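Local coordinates for protein aminotransferase (Bacillus subtilis, PDB 6L1O) that transfers amino groups with the help of pyridoxal 5'-phosphate in the biosynthesis of the dipeptide antibiotic bacilysin, at residues 81-84 with 85-89; 270-274 with 275-279; 297-300 with 301-305. All coordinates share one frame; numbering follows the deposited sequence.

The three contacts are short-range ones within or at the ends of helices, and none touches another. Contact 1 is the C-terminal end of helix 73-87, contact 2 runs from a loop into helix 274-285, and contact 3 is the middle of helix 289-313, the next helix in the chain. Their centres lie about 22 Å (1 and 2), 28 Å (1 and 3) and 34 Å (2 and 3) apart. A bound pyridoxal phosphate is about 12 Å from the side chain of Tyr83, and about 11 Å from those of Met272 and Tyr298. Contact 2 also lies at the dimer interface: its Val270 touches bound tyrosine, and the Phe273 side chain is about 12 Å from a bound aminopyridoxal phosphate.

Contact 1. Residues 81-84 with 85-89; sequences AFYK and REYGV
Tyr87 turns its ring edge toward the face of Tyr83, one turn earlier in helix 73-87, in a tilted edge-to-face pair, centroids 5.0 Å apart and planes at 54°; CD2 of Tyr87 comes to 3.8 Å from CD1 of Tyr83. Val89 CB sits at the edge of the same Tyr83 ring, near its plane. Glu86 CG lies over a face of Phe82, 3.7 Å from the ring centroid, a CH-pi contact.

The charged ends interact beside this ring. With its chain bent at chi3 (76°), Arg85 directs NE to Glu86 OE2 at 2.8 Å, a salt bridge that uses the anti lone pair of the oxygen, while Arg85 NH2 stands 3.5 Å from Phe82 CE1. Arg85 NH1 is hydrogen-bonded to Gly286 O.

The backbone bonds belong to a helix C-terminus: Gly88, with positive phi (73°), is the first residue to leave the helix. Tyr83 O accepts both Tyr87 N and Val89 N, each at 3.1 Å, from opposite faces of its carbonyl plane, and Gly88 N hydrogen-bonds to Lys84 O at 3.0 Å.

Toward the large mixed sheet, Tyr83 packs on strands 231-236 and 249-253 and hydrogen-bonds through OH to Glu233, while Phe82 meets Tyr235 edge-to-face.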
ATOM      1  N   ALA B  81      -9.112   8.010  20.999  1.00 19.63           N
ATOM      2  CA  ALA B  81      -8.699   8.811  22.153  1.00 20.24           C
ATOM      3  C   ALA B  81      -8.083  10.138  21.659  1.00 19.80           C
ATOM      4  O   ALA B  81      -8.352  11.187  22.195  1.00 20.15           O
ATOM      5  CB  ALA B  81      -7.714   8.056  23.008  1.00 17.67           C
ATOM      6  N   PHE B  82      -7.361  10.074  20.561  1.00 14.87           N
ATOM      7  CA  PHE B  82      -6.736  11.253  19.987  1.00 15.93           C
ATOM      8  C   PHE B  82      -7.775  12.254  19.464  1.00 17.87           C
ATOM      9  O   PHE B  82      -7.687  13.471  19.736  1.00 21.00           O
ATOM     10  CB  PHE B  82      -5.792  10.827  18.862  1.00 16.12           C
ATOM     11  CG  PHE B  82      -5.059  11.958  18.220  1.00 17.28           C
ATOM     12  CD1 PHE B  82      -3.892  12.461  18.799  1.00 20.18           C
ATOM     13  CD2 PHE B  82      -5.497  12.500  17.014  1.00 18.30           C
ATOM     14  CE1 PHE B  82      -3.190  13.483  18.196  1.00 20.45           C
ATOM     15  CE2 PHE B  82      -4.764  13.546  16.387  1.00 20.50           C
ATOM     16  CZ  PHE B  82      -3.624  14.019  16.978  1.00 20.94           C
ATOM     17  N   TYR B  83      -8.771  11.766  18.746  1.00 18.35           N
ATOM     18  CA  TYR B  83      -9.791  12.638  18.199  1.00 18.54           C
ATOM     19  C   TYR B  83     -10.648  13.301  19.288  1.00 19.80           C
ATOM     20  O   TYR B  83     -11.135  14.405  19.117  1.00 21.01           O
ATOM     21  CB  TYR B  83     -10.679  11.908  17.168  1.00 17.05           C
ATOM     22  CG  TYR B  83     -10.294  12.361  15.784  1.00 14.67           C
ATOM     23  CD1 TYR B  83     -11.081  13.252  15.086  1.00 16.47           C
ATOM     24  CD2 TYR B  83      -9.092  11.970  15.216  1.00 16.35           C
ATOM     25  CE1 TYR B  83     -10.738  13.694  13.841  1.00 14.42           C
ATOM     26  CE2 TYR B  83      -8.711  12.444  13.945  1.00 17.43           C
ATOM     27  CZ  TYR B  83      -9.547  13.305  13.271  1.00 16.61           C
ATOM     28  OH  TYR B  83      -9.167  13.744  12.026  1.00 19.34           O
ATOM     29  N   LYS B  84     -10.804  12.604  20.389  1.00 20.51           N
ATOM     30  CA  LYS B  84     -11.514  13.140  21.535  1.00 24.72           C
ATOM     31  C   LYS B  84     -10.687  14.233  22.228  1.00 22.99           C
ATOM     32  O   LYS B  84     -11.212  15.324  22.464  1.00 25.66           O
ATOM     33  CB  LYS B  84     -11.839  12.038  22.520  1.00 28.04           C
ATOM     34  CG  LYS B  84     -12.893  12.418  23.560  1.00 33.99           C
ATOM     35  CD  LYS B  84     -14.134  13.029  22.861  1.00 39.79           C
ATOM     36  CE  LYS B  84     -15.440  12.785  23.619  1.00 46.99           C
ATOM     37  NZ  LYS B  84     -15.317  13.018  25.096  1.00 51.61           N
ATOM     38  N   ARG B  85      -9.402  13.975  22.456  1.00 21.59           N
ATOM     39  CA  ARG B  85      -8.506  14.907  23.145  1.00 22.21           C
ATOM     40  C   ARG B  85      -8.276  16.156  22.317  1.00 25.86           C
ATOM     41  O   ARG B  85      -8.287  17.261  22.850  1.00 24.82           O
ATOM     42  CB  ARG B  85      -7.176  14.228  23.451  1.00 23.30           C
ATOM     43  CG  ARG B  85      -6.153  15.085  24.209  1.00 25.98           C
ATOM     44  CD  ARG B  85      -4.748  14.524  24.227  1.00 25.36           C
ATOM     45  NE  ARG B  85      -4.021  14.695  22.962  1.00 25.75           N
ATOM     46  CZ  ARG B  85      -2.871  14.106  22.658  1.00 26.86           C
ATOM     47  NH1 ARG B  85      -2.234  13.314  23.521  1.00 27.41           N
ATOM     48  NH2 ARG B  85      -2.301  14.347  21.487  1.00 30.54           N
ATOM     49  N   GLU B  86      -8.086  16.000  21.002  1.00 20.93           N
ATOM     50  CA  GLU B  86      -7.682  17.089  20.163  1.00 23.42           C
ATOM     51  C   GLU B  86      -8.836  17.906  19.658  1.00 23.08           C
ATOM     52  O   GLU B  86      -8.723  19.110  19.553  1.00 25.07           O
ATOM     53  CB  GLU B  86      -6.833  16.607  18.949  1.00 23.78           C
ATOM     54  CG  GLU B  86      -5.446  16.121  19.326  1.00 23.19           C
ATOM     55  CD  GLU B  86      -4.635  17.154  20.117  1.00 26.33           C
ATOM     56  OE1 GLU B  86      -4.558  18.306  19.675  1.00 33.96           O
ATOM     57  OE2 GLU B  86      -4.049  16.806  21.154  1.00 27.03           O
ATOM     58  N   TYR B  87      -9.930  17.250  19.302  1.00 24.26           N
ATOM     59  CA  TYR B  87     -11.053  17.906  18.599  1.00 22.53           C
ATOM     60  C   TYR B  87     -12.389  17.783  19.258  1.00 24.77           C
ATOM     61  O   TYR B  87     -13.386  18.318  18.773  1.00 27.33           O
ATOM     62  CB  TYR B  87     -11.124  17.331  17.188  1.00 22.61           C
ATOM     63  CG  TYR B  87      -9.827  17.441  16.457  1.00 22.91           C
ATOM     64  CD1 TYR B  87      -9.271  18.673  16.173  1.00 22.43           C
ATOM     65  CD2 TYR B  87      -9.117  16.292  16.072  1.00 25.28           C
ATOM     66  CE1 TYR B  87      -8.022  18.770  15.488  1.00 25.59           C
ATOM     67  CE2 TYR B  87      -7.916  16.390  15.391  1.00 22.47           C
ATOM     68  CZ  TYR B  87      -7.365  17.607  15.108  1.00 24.09           C
ATOM     69  OH  TYR B  87      -6.165  17.653  14.427  1.00 26.07           O
ATOM     70  N   GLY B  88     -12.447  17.058  20.354  1.00 25.46           N
ATOM     71  CA  GLY B  88     -13.711  16.876  21.041  1.00 29.29           C
ATOM     72  C   GLY B  88     -14.672  15.952  20.322  1.00 31.18           C
ATOM     73  O   GLY B  88     -15.882  15.976  20.591  1.00 31.06           O
ATOM     74  N   VAL B  89     -14.151  15.128  19.417  1.00 27.98           N
ATOM     75  CA  VAL B  89     -14.998  14.305  18.515  1.00 25.45           C
ATOM     76  C   VAL B  89     -15.059  12.859  18.997  1.00 25.90           C
ATOM     77  O   VAL B  89     -14.013  12.227  19.255  1.00 24.73           O
ATOM     78  CB  VAL B  89     -14.456  14.345  17.078  1.00 24.48           C
ATOM     79  CG1 VAL B  89     -15.230  13.397  16.131  1.00 28.29           C
ATOM     80  CG2 VAL B  89     -14.515  15.768  16.562  1.00 26.99           C
TER

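Contact 2. Residues 270-274 with 275-279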
ATOM      1  N   VAL B 270      -2.684  -7.087   4.380  1.00 17.88           N
ATOM      2  CA  VAL B 270      -2.872  -7.748   5.648  1.00 17.11           C
ATOM      3  C   VAL B 270      -2.339  -6.787   6.719  1.00 18.27           C
ATOM      4  O   VAL B 270      -1.259  -6.991   7.315  1.00 16.29           O
ATOM      5  CB  VAL B 270      -2.125  -9.095   5.747  1.00 16.69           C
ATOM      6  CG1 VAL B 270      -2.544  -9.843   7.017  1.00 17.07           C
ATOM      7  CG2 VAL B 270      -2.363 -10.001   4.534  1.00 17.02           C
ATOM      8  N   GLY B 271      -3.092  -5.746   6.959  1.00 18.48           N
ATOM      9  CA  GLY B 271      -2.666  -4.721   7.922  1.00 20.64           C
ATOM     10  C   GLY B 271      -1.349  -4.081   7.549  1.00 20.34           C
ATOM     11  O   GLY B 271      -1.042  -3.867   6.383  1.00 20.56           O
ATOM     12  N   MET B 272      -0.566  -3.776   8.567  1.00 21.40           N
ATOM     13  CA  MET B 272       0.758  -3.237   8.424  1.00 20.76           C
ATOM     14  C   MET B 272       1.614  -3.636   9.650  1.00 18.10           C
ATOM     15  O   MET B 272       1.064  -4.085  10.652  1.00 17.28           O
ATOM     16  CB  MET B 272       0.662  -1.749   8.278  1.00 26.10           C
ATOM     17  CG  MET B 272      -0.117  -1.031   9.339  1.00 29.73           C
ATOM     18  SD  MET B 272       0.230   0.763   9.366  1.00 39.49           S
ATOM     19  CE  MET B 272       1.995   0.670   9.258  1.00 35.26           C
ATOM     20  N   PHE B 273       2.925  -3.478   9.577  1.00 14.73           N
ATOM     21  CA  PHE B 273       3.823  -3.937  10.615  1.00 15.38           C
ATOM     22  C   PHE B 273       3.411  -3.406  11.968  1.00 16.88           C
ATOM     23  O   PHE B 273       3.212  -2.210  12.150  1.00 14.99           O
ATOM     24  CB  PHE B 273       5.274  -3.588  10.291  1.00 17.18           C
ATOM     25  CG  PHE B 273       6.284  -4.142  11.260  1.00 16.91           C
ATOM     26  CD1 PHE B 273       6.384  -5.503  11.468  1.00 17.12           C
ATOM     27  CD2 PHE B 273       7.174  -3.305  11.944  1.00 15.72           C
ATOM     28  CE1 PHE B 273       7.329  -6.022  12.336  1.00 14.73           C
ATOM     29  CE2 PHE B 273       8.130  -3.831  12.786  1.00 16.48           C
ATOM     30  CZ  PHE B 273       8.174  -5.188  13.006  1.00 14.86           C
ATOM     31  N   GLY B 274       3.213  -4.309  12.933  1.00 13.57           N
ATOM     32  CA  GLY B 274       2.749  -3.867  14.246  1.00 14.95           C
ATOM     33  C   GLY B 274       3.754  -2.976  14.972  1.00 14.79           C
ATOM     34  O   GLY B 274       3.377  -2.228  15.849  1.00 14.98           O
ATOM     35  N   GLY B 275       5.024  -3.054  14.598  1.00 15.59           N
ATOM     36  CA  GLY B 275       6.031  -2.151  15.148  1.00 16.01           C
ATOM     37  C   GLY B 275       5.692  -0.725  14.763  1.00 15.91           C
ATOM     38  O   GLY B 275       5.771   0.176  15.581  1.00 16.77           O
ATOM     39  N   LEU B 276       5.289  -0.540  13.507  1.00 14.67           N
ATOM     40  CA  LEU B 276       4.798   0.748  13.034  1.00 14.62           C
ATOM     41  C   LEU B 276       3.515   1.189  13.734  1.00 13.39           C
ATOM     42  O   LEU B 276       3.347   2.334  14.061  1.00 14.23           O
ATOM     43  CB  LEU B 276       4.603   0.702  11.522  1.00 15.65           C
ATOM     44  CG  LEU B 276       5.868   0.645  10.653  1.00 16.62           C
ATOM     45  CD1 LEU B 276       5.427   0.496   9.209  1.00 18.64           C
ATOM     46  CD2 LEU B 276       6.703   1.900  10.830  1.00 17.13           C
ATOM     47  N   GLN B 277       2.590   0.263  13.945  1.00 13.28           N
ATOM     48  CA  GLN B 277       1.348   0.590  14.626  1.00 13.36           C
ATOM     49  C   GLN B 277       1.580   1.065  16.044  1.00 13.26           C
ATOM     50  O   GLN B 277       0.912   1.969  16.511  1.00 12.09           O
ATOM     51  CB  GLN B 277       0.366  -0.602  14.598  1.00 12.80           C
ATOM     52  CG  GLN B 277       0.013  -1.040  13.162  1.00 15.96           C
ATOM     53  CD  GLN B 277      -1.165  -1.985  13.104  1.00 17.24           C
ATOM     54  OE1 GLN B 277      -2.250  -1.693  13.644  1.00 15.42           O
ATOM     55  NE2 GLN B 277      -0.953  -3.138  12.462  1.00 16.77           N
ATOM     56  N   GLN B 278       2.505   0.421  16.748  1.00 12.79           N
ATOM     57  CA  GLN B 278       2.834   0.806  18.085  1.00 14.82           C
ATOM     58  C   GLN B 278       3.496   2.192  18.097  1.00 12.78           C
ATOM     59  O   GLN B 278       3.225   2.986  18.950  1.00 14.59           O
ATOM     60  CB  GLN B 278       3.777  -0.239  18.710  1.00 17.55           C
ATOM     61  CG  GLN B 278       4.164   0.055  20.124  1.00 20.37           C
ATOM     62  CD  GLN B 278       4.559  -1.204  20.930  1.00 27.97           C
ATOM     63  OE1 GLN B 278       3.996  -2.272  20.738  1.00 26.78           O
ATOM     64  NE2 GLN B 278       5.533  -1.059  21.832  1.00 34.46           N
ATOM     65  N   ALA B 279       4.328   2.491  17.109  1.00 13.29           N
ATOM     66  CA  ALA B 279       4.891   3.851  17.016  1.00 13.28           C
ATOM     67  C   ALA B 279       3.802   4.870  16.773  1.00 12.72           C
ATOM     68  O   ALA B 279       3.819   5.983  17.335  1.00 13.83           O
ATOM     69  CB  ALA B 279       5.946   3.897  15.917  1.00 13.60           C
TER
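Gln277 stretches its side chain toward the residues before its helix, CG beside its own backbone N (chi1 -59°), and gives an NE2 hydrogen to Met272 O at 2.9 Å, with an N-H...O angle of 152°. The acceptor lies in the amide plane of Gln277, but NE2 stands above the carbonyl plane of Met272, so the bond is not on a lone pair. The other end of the amide is held too, since OE1 accepts from the backbone N of Tyr72, which fixes the rotation of the group. On the way there, CG of Gln277 rests 3.8 Å from CG of Met272.

This is the N-terminus of helix 274-285, with Phe273 at the N-cap. Its carbonyl O receives Gln277 N at 3.1 Å, and Gly274 O receives Gln278 N at 2.9 Å. Phe273 swings its ring, CG anti to the backbone N, across the first turn: Gly275 N lies over one face, offset toward the rim, 3.4 Å from CD2. Gly275 has no side chain to hold the ring off the backbone.

Met272 reaches Leu276 with its methyl. Its chain bends at chi3 (-46°) and crosses Leu276 at about a right angle, bringing CE to 3.4 Å from Leu276 CD1, tighter than usual van der Waals contact. Two of these side chains reach the dimer interface: Phe273 meets the Trp246 ring of the second subunit, and Leu276 packs on Leu276 of that subunit. Just upstream, Val270 touches the bound tyrosine and packs on Lys104 of the second subunit.

Contact 3. Residues 297-300 with 301-305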
ATOM      1  N   ILE B 297       8.124  26.475  15.685  1.00 15.09           N
ATOM      2  CA  ILE B 297       9.244  26.481  14.739  1.00 15.48           C
ATOM      3  C   ILE B 297       8.791  26.992  13.366  1.00 18.40           C
ATOM      4  O   ILE B 297       9.459  27.866  12.758  1.00 14.39           O
ATOM      5  CB  ILE B 297       9.918  25.130  14.595  1.00 15.97           C
ATOM      6  CG1 ILE B 297      10.676  24.774  15.899  1.00 19.28           C
ATOM      7  CG2 ILE B 297      10.877  25.081  13.412  1.00 18.21           C
ATOM      8  CD1 ILE B 297      11.086  23.333  16.057  1.00 20.74           C
ATOM      9  N   TYR B 298       7.694  26.402  12.850  1.00 16.43           N
ATOM     10  CA  TYR B 298       7.213  26.841  11.534  1.00 17.29           C
ATOM     11  C   TYR B 298       6.802  28.299  11.552  1.00 16.61           C
ATOM     12  O   TYR B 298       7.134  29.036  10.598  1.00 18.15           O
ATOM     13  CB  TYR B 298       6.070  25.915  11.053  1.00 17.41           C
ATOM     14  CG  TYR B 298       6.561  24.537  10.687  1.00 14.88           C
ATOM     15  CD1 TYR B 298       7.767  24.349  10.024  1.00 17.48           C
ATOM     16  CD2 TYR B 298       5.823  23.394  11.017  1.00 15.85           C
ATOM     17  CE1 TYR B 298       8.200  23.100   9.670  1.00 18.51           C
ATOM     18  CE2 TYR B 298       6.246  22.149  10.681  1.00 14.59           C
ATOM     19  CZ  TYR B 298       7.424  21.981  10.012  1.00 19.46           C
ATOM     20  OH  TYR B 298       7.845  20.725   9.626  1.00 16.57           O
ATOM     21  N   LYS B 299       6.095  28.730  12.606  1.00 17.55           N
ATOM     22  CA  LYS B 299       5.660  30.114  12.713  1.00 18.81           C
ATOM     23  C   LYS B 299       6.869  31.096  12.742  1.00 20.83           C
ATOM     24  O   LYS B 299       6.842  32.141  12.118  1.00 19.56           O
ATOM     25  CB  LYS B 299       4.749  30.299  13.941  1.00 19.81           C
ATOM     26  CG  LYS B 299       4.240  31.719  14.207  1.00 23.26           C
ATOM     27  CD  LYS B 299       3.513  32.296  13.003  1.00 28.23           C
ATOM     28  CE  LYS B 299       2.944  33.701  13.300  1.00 29.36           C
ATOM     29  NZ  LYS B 299       2.793  34.496  12.056  1.00 32.08           N
ATOM     30  N   GLU B 300       7.922  30.722  13.448  1.00 21.03           N
ATOM     31  CA  GLU B 300       9.121  31.534  13.466  1.00 21.26           C
ATOM     32  C   GLU B 300       9.759  31.636  12.087  1.00 18.95           C
ATOM     33  O   GLU B 300      10.239  32.693  11.695  1.00 20.81           O
ATOM     34  CB  GLU B 300      10.105  30.969  14.461  1.00 24.08           C
ATOM     35  CG  GLU B 300      11.507  31.543  14.459  1.00 26.65           C
ATOM     36  CD  GLU B 300      11.571  33.012  14.796  1.00 37.37           C
ATOM     37  OE1 GLU B 300      10.692  33.503  15.561  1.00 34.28           O
ATOM     38  OE2 GLU B 300      12.528  33.683  14.298  1.00 45.31           O
ATOM     39  N   ARG B 301       9.801  30.541  11.353  1.00 15.67           N
ATOM     40  CA  ARG B 301      10.400  30.528  10.020  1.00 17.94           C
ATOM     41  C   ARG B 301       9.574  31.411   9.107  1.00 16.66           C
ATOM     42  O   ARG B 301      10.116  32.182   8.362  1.00 17.71           O
ATOM     43  CB  ARG B 301      10.493  29.097   9.449  1.00 16.53           C
ATOM     44  CG  ARG B 301      11.559  28.264  10.119  1.00 16.63           C
ATOM     45  CD  ARG B 301      11.512  26.831   9.646  1.00 18.70           C
ATOM     46  NE  ARG B 301      12.529  26.010  10.320  1.00 18.02           N
ATOM     47  CZ  ARG B 301      12.714  24.722  10.094  1.00 20.70           C
ATOM     48  NH1 ARG B 301      12.000  24.079   9.156  1.00 19.59           N
ATOM     49  NH2 ARG B 301      13.667  24.098  10.716  1.00 20.82           N
ATOM     50  N   ILE B 302       8.251  31.291   9.196  1.00 18.58           N
ATOM     51  CA  ILE B 302       7.330  32.104   8.430  1.00 20.42           C
ATOM     52  C   ILE B 302       7.535  33.593   8.702  1.00 21.93           C
ATOM     53  O   ILE B 302       7.674  34.394   7.760  1.00 23.77           O
ATOM     54  CB  ILE B 302       5.876  31.724   8.725  1.00 19.84           C
ATOM     55  CG1 ILE B 302       5.558  30.388   8.046  1.00 17.19           C
ATOM     56  CG2 ILE B 302       4.917  32.819   8.254  1.00 20.46           C
ATOM     57  CD1 ILE B 302       4.277  29.763   8.589  1.00 20.07           C
ATOM     58  N   ASP B 303       7.601  33.950   9.969  1.00 22.13           N
ATOM     59  CA  ASP B 303       7.839  35.336  10.355  1.00 22.88           C
ATOM     60  C   ASP B 303       9.203  35.853   9.893  1.00 23.44           C
ATOM     61  O   ASP B 303       9.283  36.946   9.293  1.00 23.18           O
ATOM     62  CB  ASP B 303       7.676  35.501  11.848  1.00 26.67           C
ATOM     63  CG  ASP B 303       6.233  35.357  12.300  1.00 29.81           C
ATOM     64  OD1 ASP B 303       5.327  35.116  11.466  1.00 32.13           O
ATOM     65  OD2 ASP B 303       5.988  35.473  13.512  1.00 37.25           O
ATOM     66  N   PHE B 304      10.249  35.091  10.168  1.00 19.52           N
ATOM     67  CA  PHE B 304      11.605  35.390   9.676  1.00 22.43           C
ATOM     68  C   PHE B 304      11.688  35.593   8.156  1.00 23.34           C
ATOM     69  O   PHE B 304      12.263  36.602   7.676  1.00 20.28           O
ATOM     70  CB  PHE B 304      12.548  34.283  10.069  1.00 23.00           C
ATOM     71  CG  PHE B 304      13.943  34.424   9.510  1.00 23.38           C
ATOM     72  CD1 PHE B 304      14.841  35.352  10.059  1.00 27.71           C
ATOM     73  CD2 PHE B 304      14.357  33.650   8.439  1.00 25.83           C
ATOM     74  CE1 PHE B 304      16.139  35.459   9.556  1.00 26.63           C
ATOM     75  CE2 PHE B 304      15.628  33.767   7.912  1.00 23.06           C
ATOM     76  CZ  PHE B 304      16.523  34.678   8.493  1.00 26.40           C
ATOM     77  N   PHE B 305      11.172  34.608   7.417  1.00 19.21           N
ATOM     78  CA  PHE B 305      11.219  34.583   5.989  1.00 19.39           C
ATOM     79  C   PHE B 305      10.412  35.698   5.330  1.00 19.46           C
ATOM     80  O   PHE B 305      10.876  36.347   4.386  1.00 24.87           O
ATOM     81  CB  PHE B 305      10.661  33.235   5.464  1.00 20.14           C
ATOM     82  CG  PHE B 305      10.720  33.082   3.967  1.00 18.91           C
ATOM     83  CD1 PHE B 305      11.938  32.786   3.317  1.00 21.29           C
ATOM     84  CD2 PHE B 305       9.583  33.233   3.210  1.00 18.24           C
ATOM     85  CE1 PHE B 305      11.992  32.649   1.938  1.00 18.82           C
ATOM     86  CE2 PHE B 305       9.628  33.118   1.832  1.00 16.85           C
ATOM     87  CZ  PHE B 305      10.809  32.810   1.197  1.00 19.63           C
TER
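Arg301 lies back along Ile297, one turn earlier in the long helix 289-313, in a plain i to i+4 pairing of an alpha-helix. Starting at the backbone, CB of Arg301 is 3.6 Å from Tyr298 O. CG comes to 3.4 Å from Ile297 O, and CD passes the same oxygen somewhat farther off. From CG to NE the chain is fully extended, which carries NE to 3.6 Å from Ile297 CG2; this methyl lies over one face of the guanidinium, offset toward its rim. At the tip NH1 approaches the edge of the Tyr298 ring, 4.0 Å from CE1, with guanidinium and ring planes 72° apart. The same NH1 forms a salt bridge with Asp43 and a hydrogen bond to Met370 O, so Asp43 pairs the charge and Met370 O takes a further N-H.

Tyr298 is buried, its ring meeting Phe324 and, edge-to-face, Phe212. The helix itself is regular here: Ile302 N bonds to Tyr298 O at 2.9 Å, and Phe304 N to Glu300 O at 2.8 Å.

The salt bridge within the contact lies on another side of the helix. Lys299 starts with CG anti to the backbone N and then bends at chi2 (56°), which turns its end toward Asp303, whose OD1 also takes a salt bridge from Lys319. NZ of Lys299 forms its own on the syn lone pair of Asp303 OD1, 2.7 Å away.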